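Local coordinates for NIPSNAP domain protein (Burkholderia xenovorans, PDB 5K9F), which is of unknown function but belongs to the NipSnap family and carries a dimeric alpha-beta barrel-type domain that binds oxamic acid in the crystal, at residues 29-32 with 33-37. Numbering follows the deposited sequence.
Sequences LYEA and EGLAI
One face of the Tyr-30 ring lies over the backbone of Leu-35: Leu-35 N sits 3.7 Å above the ring plane, displaced toward the rim, and Leu-35 CA comes within 3.6 Å of Tyr-30 CZ. Gly-34 C approaches the same ring obliquely. A chi1 of 175° sets the ring beside its own carbonyl carbon and carries it across the junction, and the Leu-35 side chain crosses it at about a right angle, CB 3.7 Å from Tyr-30 CE2. The ring also stacks with Tyr-48 and meets Phe-108 of the second subunit, while Tyr-30 OH is hydrogen-bonded to Gln-38, a residue of the oxamic acid pocket. All this happens at a break between helices 23-33 and 35-42 of the ferredoxin-like fold, where Gly-34 leaves helical geometry and takes the N-cap position of the second helix. Tyr-30 O bridges the break, accepting from Gly-34 N (2.7 Å) and Leu-35 N (2.9 Å) on opposite faces of its carbonyl plane. A water links Glu-31 O to Ala-36 N. One turn apart on the first helix, Leu-29 and Glu-33 meet through Leu-29 CD1, 3.5 Å from the carboxylate carbon Glu-33 CD, and Glu-33 OE1 forms a salt bridge with Arg-90.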
loop_
_atom_site.group_PDB
_atom_site.type_symbol
_atom_site.label_atom_id
_atom_site.label_comp_id
_atom_site.label_asym_id
_atom_site.label_seq_id
_atom_site.Cartn_x
_atom_site.Cartn_y
_atom_site.Cartn_z
ATOM N N LEU A 29 -18.154 16.999 18.209
ATOM C CA LEU A 29 -17.737 18.381 17.998
ATOM C C LEU A 29 -18.186 18.885 16.632
ATOM O O LEU A 29 -18.662 20.023 16.509
ATOM C CB LEU A 29 -16.219 18.482 18.141
ATOM C CG LEU A 29 -15.568 19.861 18.097
ATOM C CD1 LEU A 29 -16.047 20.744 19.236
ATOM C CD2 LEU A 29 -14.057 19.683 18.153
ATOM N N TYR A 30 -18.050 18.048 15.601
ATOM C CA TYR A 30 -18.502 18.419 14.263
ATOM C C TYR A 30 -20.007 18.672 14.235
ATOM O O TYR A 30 -20.469 19.686 13.695
ATOM C CB TYR A 30 -18.112 17.321 13.258
ATOM C CG TYR A 30 -18.664 17.577 11.865
ATOM C CD1 TYR A 30 -18.108 18.550 11.045
ATOM C CD2 TYR A 30 -19.761 16.867 11.387
ATOM C CE1 TYR A 30 -18.617 18.794 9.777
ATOM C CE2 TYR A 30 -20.279 17.105 10.125
ATOM C CZ TYR A 30 -19.695 18.064 9.320
ATOM O OH TYR A 30 -20.209 18.300 8.058
ATOM N N GLU A 31 -20.797 17.765 14.817
ATOM C CA GLU A 31 -22.245 17.960 14.768
ATOM C C GLU A 31 -22.641 19.254 15.464
ATOM O O GLU A 31 -23.557 19.962 15.018
ATOM C CB GLU A 31 -22.980 16.773 15.393
ATOM C CG GLU A 31 -24.501 16.884 15.243
ATOM C CD GLU A 31 -25.269 15.692 15.800
ATOM O OE1 GLU A 31 -24.644 14.709 16.250
ATOM O OE2 GLU A 31 -26.519 15.745 15.788
ATOM N N ALA A 32 -21.947 19.594 16.550
ATOM C CA ALA A 32 -22.324 20.776 17.315
ATOM C C ALA A 32 -21.842 22.072 16.672
ATOM O O ALA A 32 -22.516 23.103 16.796
ATOM C CB ALA A 32 -21.776 20.670 18.738
ATOM N N GLU A 33 -20.692 22.051 15.989
ATOM C CA GLU A 33 -20.020 23.278 15.574
ATOM C C GLU A 33 -19.696 23.374 14.088
ATOM O O GLU A 33 -19.408 24.484 13.622
ATOM C CB GLU A 33 -18.710 23.460 16.357
ATOM C CG GLU A 33 -18.872 23.424 17.868
ATOM C CD GLU A 33 -17.600 23.813 18.603
ATOM O OE1 GLU A 33 -16.604 24.146 17.928
ATOM O OE2 GLU A 33 -17.598 23.788 19.853
ATOM N N GLY A 34 -19.728 22.275 13.334
ATOM C CA GLY A 34 -19.288 22.298 11.948
ATOM C C GLY A 34 -20.322 21.900 10.908
ATOM O O GLY A 34 -20.279 22.387 9.773
ATOM N N LEU A 35 -21.254 21.018 11.283
ATOM C CA LEU A 35 -22.184 20.440 10.314
ATOM C C LEU A 35 -23.044 21.505 9.632
ATOM O O LEU A 35 -23.155 21.529 8.400
ATOM C CB LEU A 35 -23.076 19.408 11.008
ATOM C CG LEU A 35 -24.241 18.867 10.184
ATOM C CD1 LEU A 35 -23.749 18.138 8.933
ATOM C CD2 LEU A 35 -25.098 17.951 11.045
ATOM N N ALA A 36 -23.687 22.377 10.412
ATOM C CA ALA A 36 -24.596 23.343 9.803
ATOM C C ALA A 36 -23.854 24.260 8.840
ATOM O O ALA A 36 -24.355 24.558 7.752
ATOM C CB ALA A 36 -25.311 24.158 10.883
ATOM N N ILE A 37 -22.646 24.683 9.211
ATOM C CA ILE A 37 -21.859 25.558 8.344
ATOM C C ILE A 37 -21.438 24.821 7.079
ATOM O O ILE A 37 -21.608 25.328 5.962
ATOM C CB ILE A 37 -20.634 26.098 9.104
ATOM C CG1 ILE A 37 -21.070 26.922 10.317
ATOM C CG2 ILE A 37 -19.755 26.927 8.178
ATOM C CD1 ILE A 37 -19.949 27.147 11.297
HETATM O O HOH W 1 -23.646 22.408 13.485
#